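Side-chain contacts in putative oxidoreductase with NAD(P)-binding Rossmann-fold domain (Clostridium difficile, PDB 3UUW), which probably catalyses an NAD(P)-dependent oxidation or reduction, as a Gfo/Idh/MocA-type dehydrogenase with a Rossmann fold, its substrate not established: residues Gln19-Pro24 with Lys267-Ile272; His92-Lys97 with Asn274-Cys279; Asn125-Pro130 with Gly290-Lys295; Asp166-Val171 with Val201-Lys206. All blocks are in the same frame, centred on the assembly; numbering follows the deposited sequence. Where two conformers were deposited one is given.

Interaction 1. Residues Gln19-Pro24 with Lys267-Ile272; sequences QKAYLP and KGFEDI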
# COMPACT_ATOMS: atom_id res chain seq x y z
N GLN A 19 -11.47 26.43 -16.17
CA GLN A 19 -10.01 26.58 -16.23
C GLN A 19 -9.24 25.31 -15.91
O GLN A 19 -8.17 25.09 -16.48
CB GLN A 19 -9.55 27.73 -15.34
CG GLN A 19 -9.93 29.09 -15.92
CD GLN A 19 -9.41 30.22 -15.09
OE1 GLN A 19 -8.21 30.31 -14.84
NE2 GLN A 19 -10.31 31.05 -14.64
N LYS A 20 -9.74 24.48 -15.00
CA LYS A 20 -8.98 23.29 -14.61
C LYS A 20 -9.44 21.98 -15.24
O LYS A 20 -8.61 21.08 -15.40
CB LYS A 20 -8.96 23.13 -13.07
CG LYS A 20 -10.24 22.61 -12.47
CD LYS A 20 -10.10 22.50 -10.96
CE LYS A 20 -11.36 21.98 -10.32
NZ LYS A 20 -11.20 21.86 -8.85
N ALA A 21 -10.73 21.87 -15.60
CA ALA A 21 -11.33 20.60 -16.09
C ALA A 21 -11.68 20.54 -17.55
O ALA A 21 -11.88 19.41 -18.09
CB ALA A 21 -12.60 20.29 -15.28
N TYR A 22 -11.79 21.71 -18.21
CA TYR A 22 -12.20 21.77 -19.62
C TYR A 22 -11.24 22.45 -20.56
O TYR A 22 -10.85 21.83 -21.58
CB TYR A 22 -13.60 22.35 -19.75
CG TYR A 22 -14.62 21.46 -19.10
CD1 TYR A 22 -15.10 20.34 -19.77
CD2 TYR A 22 -15.03 21.67 -17.79
CE1 TYR A 22 -16.04 19.50 -19.18
CE2 TYR A 22 -15.96 20.83 -17.18
CZ TYR A 22 -16.45 19.74 -17.87
OH TYR A 22 -17.37 18.89 -17.28
N LEU A 23 -10.83 23.69 -20.25
CA LEU A 23 -9.89 24.43 -21.09
C LEU A 23 -8.64 23.62 -21.40
O LEU A 23 -8.21 23.59 -22.57
CB LEU A 23 -9.58 25.82 -20.49
CG LEU A 23 -10.67 26.86 -20.74
CD1 LEU A 23 -10.53 28.08 -19.85
CD2 LEU A 23 -10.72 27.25 -22.24
N PRO A 24 -8.06 22.93 -20.39
CA PRO A 24 -6.82 22.21 -20.73
C PRO A 24 -6.97 21.16 -21.82
O PRO A 24 -6.00 20.86 -22.51
CB PRO A 24 -6.41 21.59 -19.40
CG PRO A 24 -6.96 22.54 -18.36
CD PRO A 24 -8.31 22.89 -18.92
N LYS A 267 -9.95 11.36 -14.90
CA LYS A 267 -11.22 11.65 -14.23
C LYS A 267 -12.42 11.51 -15.15
O LYS A 267 -13.56 11.53 -14.68
CB LYS A 267 -11.19 13.03 -13.63
CG LYS A 267 -10.12 13.22 -12.55
CD LYS A 267 -10.02 14.68 -12.20
CE LYS A 267 -8.80 15.05 -11.36
NZ LYS A 267 -8.69 14.23 -10.11
N GLY A 268 -12.20 11.34 -16.45
CA GLY A 268 -13.30 11.18 -17.39
C GLY A 268 -13.68 12.45 -18.16
O GLY A 268 -14.51 12.41 -19.06
N PHE A 269 -13.08 13.58 -17.81
CA PHE A 269 -13.41 14.84 -18.49
C PHE A 269 -12.99 14.82 -19.96
O PHE A 269 -13.68 15.37 -20.81
CB PHE A 269 -12.76 16.03 -17.79
CG PHE A 269 -13.36 16.34 -16.46
CD1 PHE A 269 -14.62 16.95 -16.39
CD2 PHE A 269 -12.73 16.01 -15.28
CE1 PHE A 269 -15.20 17.24 -15.18
CE2 PHE A 269 -13.30 16.28 -14.05
CZ PHE A 269 -14.54 16.90 -13.99
N GLU A 270 -11.85 14.20 -20.25
CA GLU A 270 -11.39 14.14 -21.62
C GLU A 270 -12.34 13.32 -22.49
O GLU A 270 -12.78 13.78 -23.56
CB GLU A 270 -9.93 13.60 -21.68
CG GLU A 270 -9.39 13.51 -23.07
CD GLU A 270 -7.88 13.30 -23.13
OE1 GLU A 270 -7.41 12.74 -24.12
OE2 GLU A 270 -7.18 13.73 -22.21
N ASP A 271 -12.73 12.15 -22.02
CA ASP A 271 -13.57 11.30 -22.84
C ASP A 271 -15.00 11.82 -22.95
O ASP A 271 -15.61 11.72 -24.02
CB ASP A 271 -13.50 9.87 -22.36
CG ASP A 271 -12.12 9.26 -22.62
OD1 ASP A 271 -11.48 9.61 -23.65
OD2 ASP A 271 -11.66 8.46 -21.79
N ILE A 272 -15.52 12.41 -21.87
CA ILE A 272 -16.89 12.90 -21.93
C ILE A 272 -16.98 14.08 -22.90
O ILE A 272 -17.94 14.20 -23.66
CB ILE A 272 -17.49 13.26 -20.55
CG1 ILE A 272 -19.02 13.35 -20.66
CG2 ILE A 272 -16.88 14.57 -19.94
CD1 ILE A 272 -19.71 13.52 -19.31

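Interaction 2. Residues His92-Lys97 with Asn274-Cys279; sequences HVYVDK and NHFIDC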
# COMPACT_ATOMS: atom_id res chain seq x y z
N HIS A 92 -26.14 22.94 -29.72
CA HIS A 92 -26.07 21.82 -28.78
C HIS A 92 -25.41 22.34 -27.53
O HIS A 92 -24.56 23.26 -27.58
CB HIS A 92 -25.21 20.68 -29.31
CG HIS A 92 -25.63 20.16 -30.64
ND1 HIS A 92 -26.61 19.19 -30.79
CD2 HIS A 92 -25.22 20.46 -31.89
CE1 HIS A 92 -26.76 18.91 -32.07
NE2 HIS A 92 -25.93 19.67 -32.76
N VAL A 93 -25.75 21.77 -26.38
CA VAL A 93 -25.22 22.28 -25.12
C VAL A 93 -24.70 21.18 -24.21
O VAL A 93 -25.39 20.19 -23.98
CB VAL A 93 -26.29 23.04 -24.36
CG1 VAL A 93 -25.76 23.53 -22.98
CG2 VAL A 93 -26.77 24.22 -25.20
N TYR A 94 -23.45 21.34 -23.80
CA TYR A 94 -22.87 20.55 -22.72
C TYR A 94 -22.82 21.44 -21.49
O TYR A 94 -22.32 22.57 -21.55
CB TYR A 94 -21.46 20.08 -23.07
CG TYR A 94 -20.73 19.35 -21.97
CD1 TYR A 94 -20.12 20.04 -20.90
CD2 TYR A 94 -20.64 17.95 -21.99
CE1 TYR A 94 -19.45 19.35 -19.89
CE2 TYR A 94 -19.97 17.26 -20.99
CZ TYR A 94 -19.38 17.96 -19.94
OH TYR A 94 -18.71 17.24 -18.96
N VAL A 95 -23.34 20.96 -20.36
CA VAL A 95 -23.36 21.77 -19.13
C VAL A 95 -22.92 20.92 -17.94
O VAL A 95 -23.20 19.72 -17.87
CB VAL A 95 -24.80 22.38 -18.89
CG1 VAL A 95 -25.83 21.27 -18.62
CG2 VAL A 95 -24.80 23.34 -17.77
N ASP A 96 -22.20 21.53 -17.00
CA ASP A 96 -21.88 20.83 -15.75
C ASP A 96 -23.14 20.53 -14.96
O ASP A 96 -24.18 21.20 -15.12
CB ASP A 96 -20.91 21.63 -14.91
CG ASP A 96 -19.50 21.50 -15.43
OD1 ASP A 96 -18.98 20.34 -15.52
OD2 ASP A 96 -18.92 22.55 -15.76
N LYS A 97 -23.05 19.51 -14.12
CA LYS A 97 -24.18 19.11 -13.30
C LYS A 97 -24.44 20.15 -12.22
O LYS A 97 -23.53 20.91 -11.86
CB LYS A 97 -23.95 17.71 -12.68
CG LYS A 97 -22.61 17.40 -11.98
CD LYS A 97 -22.40 18.14 -10.66
CE LYS A 97 -21.43 19.27 -10.81
NZ LYS A 97 -21.35 20.11 -9.59
N ASN A 274 -14.96 14.76 -25.47
CA ASN A 274 -14.78 14.27 -26.82
C ASN A 274 -15.99 13.50 -27.33
O ASN A 274 -16.33 13.55 -28.52
CB ASN A 274 -13.51 13.45 -26.95
CG ASN A 274 -12.25 14.33 -26.84
OD1 ASN A 274 -12.27 15.51 -27.16
ND2 ASN A 274 -11.15 13.72 -26.41
N HIS A 275 -16.66 12.78 -26.45
CA HIS A 275 -17.86 12.07 -26.80
C HIS A 275 -18.97 13.04 -27.20
O HIS A 275 -19.66 12.80 -28.17
CB HIS A 275 -18.31 11.19 -25.65
CG HIS A 275 -19.47 10.31 -25.99
ND1 HIS A 275 -19.43 9.42 -27.04
CD2 HIS A 275 -20.70 10.20 -25.45
CE1 HIS A 275 -20.59 8.78 -27.11
NE2 HIS A 275 -21.37 9.24 -26.15
N PHE A 276 -19.13 14.12 -26.44
CA PHE A 276 -20.10 15.17 -26.79
C PHE A 276 -19.91 15.62 -28.23
O PHE A 276 -20.86 15.71 -29.00
CB PHE A 276 -19.99 16.37 -25.81
CG PHE A 276 -20.91 17.52 -26.12
CD1 PHE A 276 -22.28 17.42 -25.89
CD2 PHE A 276 -20.40 18.71 -26.61
CE1 PHE A 276 -23.13 18.50 -26.18
CE2 PHE A 276 -21.25 19.78 -26.88
CZ PHE A 276 -22.61 19.66 -26.66
N ILE A 277 -18.67 15.92 -28.60
CA ILE A 277 -18.37 16.35 -29.96
C ILE A 277 -18.61 15.24 -30.98
O ILE A 277 -19.19 15.49 -32.03
CB ILE A 277 -16.92 16.84 -30.05
CG1 ILE A 277 -16.68 18.05 -29.15
CG2 ILE A 277 -16.51 17.16 -31.49
CD1 ILE A 277 -17.45 19.32 -29.56
N ASP A 278 -18.16 14.04 -30.67
CA ASP A 278 -18.34 12.89 -31.59
C ASP A 278 -19.79 12.64 -31.91
O ASP A 278 -20.14 12.33 -33.04
CB ASP A 278 -17.72 11.61 -31.00
CG ASP A 278 -16.20 11.59 -31.06
OD1 ASP A 278 -15.61 12.38 -31.82
OD2 ASP A 278 -15.59 10.76 -30.35
N CYS A 279 -20.65 12.78 -30.91
CA CYS A 279 -22.08 12.56 -31.10
C CYS A 279 -22.69 13.59 -32.05
O CYS A 279 -23.58 13.26 -32.86
CB CYS A 279 -22.82 12.53 -29.77
SG CYS A 279 -22.50 11.03 -28.81

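Interaction 3. Residues Asn125-Pro130 with Gly290-Lys295; sequences NRRFCP and GEECIK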
# COMPACT_ATOMS: atom_id res chain seq x y z
N ASN A 125 -18.93 13.28 -15.48
CA ASN A 125 -17.65 12.76 -15.94
C ASN A 125 -17.31 11.35 -15.45
O ASN A 125 -16.62 10.60 -16.15
CB ASN A 125 -16.51 13.72 -15.61
CG ASN A 125 -16.42 14.01 -14.14
OD1 ASN A 125 -17.30 14.69 -13.60
ND2 ASN A 125 -15.40 13.47 -13.48
N ARG A 126 -17.80 10.98 -14.27
CA ARG A 126 -17.48 9.68 -13.70
C ARG A 126 -17.96 8.52 -14.58
O ARG A 126 -17.34 7.46 -14.58
CB ARG A 126 -17.97 9.60 -12.26
CG ARG A 126 -17.17 10.43 -11.33
CD ARG A 126 -17.89 10.72 -10.05
NE ARG A 126 -17.02 11.45 -9.16
CZ ARG A 126 -16.67 12.71 -9.32
NH1 ARG A 126 -17.16 13.44 -10.31
NH2 ARG A 126 -15.82 13.27 -8.45
N ARG A 127 -19.02 8.72 -15.37
CA ARG A 127 -19.49 7.70 -16.31
C ARG A 127 -18.47 7.41 -17.42
O ARG A 127 -18.58 6.41 -18.15
CB ARG A 127 -20.82 8.09 -16.92
CG ARG A 127 -21.93 8.32 -15.94
CD ARG A 127 -23.25 8.27 -16.69
NE ARG A 127 -24.39 8.77 -15.93
CZ ARG A 127 -25.65 8.66 -16.34
NH1 ARG A 127 -25.96 8.00 -17.45
NH2 ARG A 127 -26.63 9.19 -15.61
N PHE A 128 -17.48 8.30 -17.57
CA PHE A 128 -16.42 8.18 -18.56
C PHE A 128 -15.04 8.00 -17.94
O PHE A 128 -14.02 7.98 -18.65
CB PHE A 128 -16.43 9.41 -19.49
CG PHE A 128 -17.60 9.44 -20.42
CD1 PHE A 128 -18.84 9.86 -19.97
CD2 PHE A 128 -17.49 9.02 -21.73
CE1 PHE A 128 -19.92 9.87 -20.80
CE2 PHE A 128 -18.57 9.03 -22.56
CZ PHE A 128 -19.79 9.46 -22.09
N CYS A 129 -14.99 7.90 -16.61
CA CYS A 129 -13.75 7.65 -15.90
C CYS A 129 -13.23 6.28 -16.38
O CYS A 129 -13.90 5.28 -16.22
CB CYS A 129 -13.99 7.70 -14.40
SG CYS A 129 -12.63 7.06 -13.40
N PRO A 130 -12.04 6.24 -16.96
CA PRO A 130 -11.60 4.96 -17.54
C PRO A 130 -11.58 3.80 -16.54
O PRO A 130 -12.03 2.71 -16.89
CB PRO A 130 -10.20 5.28 -18.05
CG PRO A 130 -10.31 6.72 -18.46
CD PRO A 130 -11.17 7.35 -17.39
N GLY A 290 -31.92 12.98 -21.81
CA GLY A 290 -33.24 12.76 -21.25
C GLY A 290 -33.20 12.50 -19.77
O GLY A 290 -32.55 13.22 -19.02
N GLU A 291 -33.92 11.47 -19.32
CA GLU A 291 -34.01 11.18 -17.89
C GLU A 291 -32.64 10.92 -17.27
O GLU A 291 -32.44 11.17 -16.08
CB GLU A 291 -34.95 10.00 -17.63
CG GLU A 291 -35.14 9.60 -16.16
CD GLU A 291 -35.70 10.71 -15.26
OE1 GLU A 291 -36.33 11.69 -15.78
OE2 GLU A 291 -35.55 10.58 -14.02
N GLU A 292 -31.69 10.46 -18.07
CA GLU A 292 -30.34 10.23 -17.56
C GLU A 292 -29.71 11.53 -17.02
O GLU A 292 -28.90 11.49 -16.09
CB GLU A 292 -29.43 9.61 -18.62
CG GLU A 292 -29.82 8.18 -18.96
CD GLU A 292 -29.66 7.25 -17.77
OE1 GLU A 292 -28.71 7.43 -17.00
OE2 GLU A 292 -30.49 6.32 -17.61
N CYS A 293 -30.10 12.67 -17.57
CA CYS A 293 -29.56 13.96 -17.14
C CYS A 293 -30.05 14.39 -15.75
O CYS A 293 -29.42 15.22 -15.11
CB CYS A 293 -29.97 15.10 -18.12
SG CYS A 293 -29.20 14.99 -19.74
N ILE A 294 -31.19 13.83 -15.32
CA ILE A 294 -31.88 14.33 -14.13
C ILE A 294 -32.29 13.26 -13.13
O ILE A 294 -32.83 13.60 -12.10
CB ILE A 294 -33.15 15.15 -14.55
CG1 ILE A 294 -34.04 14.35 -15.52
CG2 ILE A 294 -32.73 16.45 -15.19
CD1 ILE A 294 -35.39 15.05 -15.86
N LYS A 295 -32.00 11.99 -13.41
CA LYS A 295 -32.50 10.94 -12.52
C LYS A 295 -31.85 10.98 -11.14
O LYS A 295 -32.53 10.76 -10.14
CB LYS A 295 -32.41 9.56 -13.14
CG LYS A 295 -31.11 9.00 -13.43
CD LYS A 295 -31.38 7.52 -13.84
CE LYS A 295 -30.17 6.75 -14.13
NZ LYS A 295 -30.57 5.40 -14.65

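Interaction 4. Residues Asp166-Val171 with Val201-Lys206; sequences DDYIHV and VSHKLK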
# COMPACT_ATOMS: atom_id res chain seq x y z
N ASP A 166 -24.98 19.63 -5.67
CA ASP A 166 -23.71 20.06 -6.27
C ASP A 166 -22.63 18.98 -6.23
O ASP A 166 -21.84 18.87 -7.17
CB ASP A 166 -23.19 21.29 -5.53
CG ASP A 166 -22.01 21.94 -6.21
OD1 ASP A 166 -22.08 22.19 -7.44
OD2 ASP A 166 -21.01 22.24 -5.51
N ASP A 167 -22.59 18.21 -5.15
CA ASP A 167 -21.51 17.24 -4.98
C ASP A 167 -21.96 15.81 -4.71
O ASP A 167 -21.46 14.89 -5.34
CB ASP A 167 -20.56 17.70 -3.88
CG ASP A 167 -19.18 17.06 -3.99
OD1 ASP A 167 -18.92 16.30 -4.96
OD2 ASP A 167 -18.34 17.31 -3.10
N TYR A 168 -22.91 15.61 -3.79
CA TYR A 168 -23.39 14.25 -3.54
C TYR A 168 -24.02 13.65 -4.79
O TYR A 168 -24.08 12.43 -4.94
CB TYR A 168 -24.41 14.24 -2.42
CG TYR A 168 -24.79 12.89 -1.85
CD1 TYR A 168 -23.82 11.98 -1.41
CD2 TYR A 168 -26.10 12.57 -1.66
CE1 TYR A 168 -24.19 10.74 -0.84
CE2 TYR A 168 -26.49 11.32 -1.09
CZ TYR A 168 -25.53 10.43 -0.67
OH TYR A 168 -25.92 9.23 -0.09
N ILE A 169 -24.45 14.52 -5.71
CA ILE A 169 -25.06 14.08 -6.96
C ILE A 169 -24.10 13.18 -7.73
O ILE A 169 -24.54 12.26 -8.44
CB ILE A 169 -25.52 15.29 -7.83
CG1 ILE A 169 -26.47 14.83 -8.95
CG2 ILE A 169 -24.32 16.05 -8.41
CD1 ILE A 169 -27.13 16.01 -9.66
N HIS A 170 -22.80 13.43 -7.62
CA HIS A 170 -21.82 12.57 -8.29
C HIS A 170 -21.83 11.15 -7.75
O HIS A 170 -21.70 10.20 -8.52
CB HIS A 170 -20.40 13.11 -8.17
CG HIS A 170 -20.12 14.28 -9.05
ND1 HIS A 170 -20.20 14.21 -10.43
CD2 HIS A 170 -19.71 15.53 -8.76
CE1 HIS A 170 -19.87 15.38 -10.94
NE2 HIS A 170 -19.56 16.20 -9.95
N VAL A 171 -21.99 11.02 -6.44
CA VAL A 171 -22.06 9.71 -5.79
C VAL A 171 -23.33 8.96 -6.23
O VAL A 171 -23.27 7.78 -6.64
CB VAL A 171 -21.97 9.88 -4.24
CG1 VAL A 171 -22.13 8.53 -3.54
CG2 VAL A 171 -20.64 10.52 -3.85
N VAL A 201 -23.77 12.41 4.97
CA VAL A 201 -24.95 11.83 4.37
C VAL A 201 -24.61 10.44 3.88
O VAL A 201 -23.51 10.21 3.39
CB VAL A 201 -25.52 12.68 3.20
CG1 VAL A 201 -24.51 12.83 2.09
CG2 VAL A 201 -26.83 12.08 2.64
N SER A 202 -25.56 9.54 4.02
CA SER A 202 -25.40 8.18 3.54
C SER A 202 -26.74 7.59 3.18
O SER A 202 -27.76 7.95 3.78
CB SER A 202 -24.71 7.32 4.59
OG SER A 202 -24.68 5.98 4.17
N HIS A 203 -26.73 6.70 2.20
CA HIS A 203 -27.93 5.98 1.77
C HIS A 203 -27.61 4.56 1.44
O HIS A 203 -26.48 4.22 1.10
CB HIS A 203 -28.56 6.64 0.56
CG HIS A 203 -29.19 7.95 0.89
ND1 HIS A 203 -28.50 9.14 0.82
CD2 HIS A 203 -30.41 8.24 1.37
CE1 HIS A 203 -29.29 10.12 1.22
NE2 HIS A 203 -30.45 9.60 1.58
N LYS A 204 -28.62 3.73 1.58
CA LYS A 204 -28.57 2.39 1.04
C LYS A 204 -29.61 2.37 -0.08
O LYS A 204 -30.82 2.64 0.16
CB LYS A 204 -28.87 1.35 2.10
CG LYS A 204 -28.79 -0.07 1.56
CD LYS A 204 -29.10 -1.09 2.65
CE LYS A 204 -27.92 -1.33 3.56
NZ LYS A 204 -26.86 -2.11 2.81
N LEU A 205 -29.15 2.02 -1.29
CA LEU A 205 -29.98 1.93 -2.47
C LEU A 205 -30.15 0.46 -2.82
O LEU A 205 -29.20 -0.22 -3.24
CB LEU A 205 -29.38 2.72 -3.64
CG LEU A 205 -29.05 4.19 -3.34
CD1 LEU A 205 -28.39 4.81 -4.57
CD2 LEU A 205 -30.26 5.01 -2.88
N LYS A 206 -31.37 -0.04 -2.65
CA LYS A 206 -31.66 -1.45 -2.84
C LYS A 206 -32.19 -1.81 -4.23
O LYS A 206 -33.22 -1.28 -4.66
CB LYS A 206 -32.68 -1.89 -1.79
CG LYS A 206 -32.97 -3.39 -1.79
CD LYS A 206 -33.97 -3.77 -0.73
CE LYS A 206 -34.12 -5.29 -0.64
NZ LYS A 206 -32.80 -5.95 -0.35

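Interaction 1. Residues Gln19-Pro24 with Lys267-Ile272
Ala21 and Tyr22 belong to helix 16-26, the first helix of the Rossmann-type fold, and between them they hold Phe269 at the start of helix 269-281. One aromatic ring here serves two neighbours in two different ways. Its face takes the methyl of Ala21 in a CH-pi contact: CB of Ala21 stands 3.9 Å from the centroid of the Phe269 ring and only 6° off the ring normal, almost exactly over the middle. Its edge turns to Tyr22. The two aromatic rings form an offset edge-to-face pair, with planes at 81° and the rim of Phe269 directed at the tyrosine face. Phe269 CD1 lies 3.7 Å from Tyr22 CZ, while Phe269 CE1 reaches Tyr22 OH at 3.4 Å near its own ring plane. That hydroxyl has its polar bonds to Tyr94 and Asp96, which help fix the tyrosine ring that Phe269 meets. CG of Phe269 lies beside its backbone N (chi1 -70°), which turns the ring toward Ala21 and Tyr22. Phe269 CB sits 3.5 Å from Ala21 O, a buried carbonyl oxygen for which the model offers no partner. Gly268, with positive phi, occupies the N-cap position, and its O accepts the bond from Ile272 N in the first turn. Trp260 of a second subunit packs on Ala21 and makes cation-pi contacts with Lys20 and Lys267. The arrangement is plain aromatic packing in a two-domain dehydrogenase of this family, where a late helix returns to the nucleotide-binding domain and lies against its first helix.

Interaction 2. Residues His92-Lys97 with Asn274-Cys279
Phe276 is pressed against the backbone of strand 92-95 over most of this contact, which thins out at His92. In the tight part, CB of Tyr94 lies over the centre of the Phe276 ring, 3.6 Å from its centroid and 5° off the normal, a CH-pi contact. The outer tip of the ring, Phe276 CZ, comes within 3.4 Å of Tyr94 N and 3.6 Å of Val93 C, so the aromatic rim abuts peptide groups as well as side chains. Strand 92-95 is an inner strand of the parallel Rossmann sheet, and helix 269-281 covers it nearly antiparallel, the short segment axes 10.0 Å apart. Phe71 and Met121, from the flanking strands, also touch Phe276. The strand itself places CB of Tyr94; with CG anti to the nitrogen (chi1 175°) the ring is carried on toward Tyr22, the partner of its hydroxyl. The two aromatic rings still meet edge-to-face, the tyrosine edge toward the phenylalanine face, with planes at 69°. At the thinner end, His92 gives Phe276 CZ only its CB, at 3.9 Å; its imidazole swings off to bond Asn119 N through ND1. Toward solvent, Asn274 and Asp278 of the helix, which do not touch the strand segment, are partly exposed.

Interaction 3. Residues Asn125-Pro130 with Gly290-Lys295
Arg127 directs both of its terminal nitrogens at a single carboxylate oxygen of Glu292, rather than matching two nitrogens to two oxygens. This salt bridge, with OE1 as a shared (bifurcated) acceptor, is the centre of a small network that also takes in Lys295, and it spans two loops: the one that follows strand 120-122, the last of the Rossmann sheet, and the one that leads into helix 295-305. Glu292 OE1 receives Arg127 NH1 at 2.8 Å, with an N-H...O angle of 139°, and Arg127 NH2 more weakly at 3.1 Å. Neither bond is straight, as expected when two N-H groups share one oxygen; the guanidinium and carboxylate planes stand 80° apart. NH1 meets OE1 on its anti side, out of the carboxylate plane. The arginine chain is extended from CG to NE and bridges a gap in which the nearest CA atoms, those of Arg127 and Glu292, are 11.2 Å apart. Glu292 instead folds at chi2 (-64°) to present its carboxylate. Asp173, on helix 160-179, forms a second salt bridge with Arg127 NH2, so the cation is shared by two acids. The glutamate is shared too: its other oxygen, Glu292 OE2, is bound on the syn side by Lys295 NZ at 3.1 Å.

Interaction 4. Residues Asp166-Val171 with Val201-Lys206
The Tyr168 ring carries a methyl group of Val201 on one face and has a histidine nitrogen at its edge, beyond the hydroxyl. CG1 of Val201 stands over the ring centre, 3.6 Å from the centroid and 11° off the normal, a CH-pi contact. His203 meets the tyrosine rim to rim, neither ring covering the other, with their planes at 37°; the tyrosine hydroxyl lies near the imidazole plane, at its ND1 edge. The setting is the C-terminal domain, in which helix 160-179 lies against a mixed, largely antiparallel sheet and strand 198-206 is one of the strands beneath it. Here the short axes of helix and strand run 10.8 Å apart. Tyr168 is the side chain that bridges this gap. Its CG is trans to the backbone nitrogen (chi1 -168°), which sends the ring out from the helix to the strand, where Tyr168 OH and His203 ND1 share a hydrogen bond of 2.7 Å. Thr214 OG1, on the adjacent strand 211-217, also bonds the hydroxyl, and Glu188 holds NE2 of the histidine, so the imidazole is held through both nitrogens and little freedom is left to its rotation. Met216 and Leu300 add apolar cover round Tyr168. Ser202 and Lys204 point away from the helix, on the sheet face where a third subunit packs against Lys204. Val201 uses both branches: while CG1 sits over the middle of the ring, its CG2 lies 3.8 Å from Tyr168 CE2, toward the hydroxyl end.

How the interactions relate
Interactions 1 and 2 are both buried, aromatic and held by helix 269-281, which sets Phe269 on the first Rossmann helix and Phe276 on the central sheet; a probable hydrogen bond between Tyr22 OH and Tyr94 OH joins them directly. Interaction 3, partly buried between loops, is ionic instead, and reaches that helix through Phe128, which packs on Ile272 and His275. Interaction 4 is also buried, all of its touching residues being so, but lies in the C-terminal domain, where a polar tyrosine-histidine bond accompanies the apolar packing. The salt bridge from Lys97 to Asp166 ties 92-97 to 166-171 although the centres of interactions 2 and 4 lie about 24 Å apart.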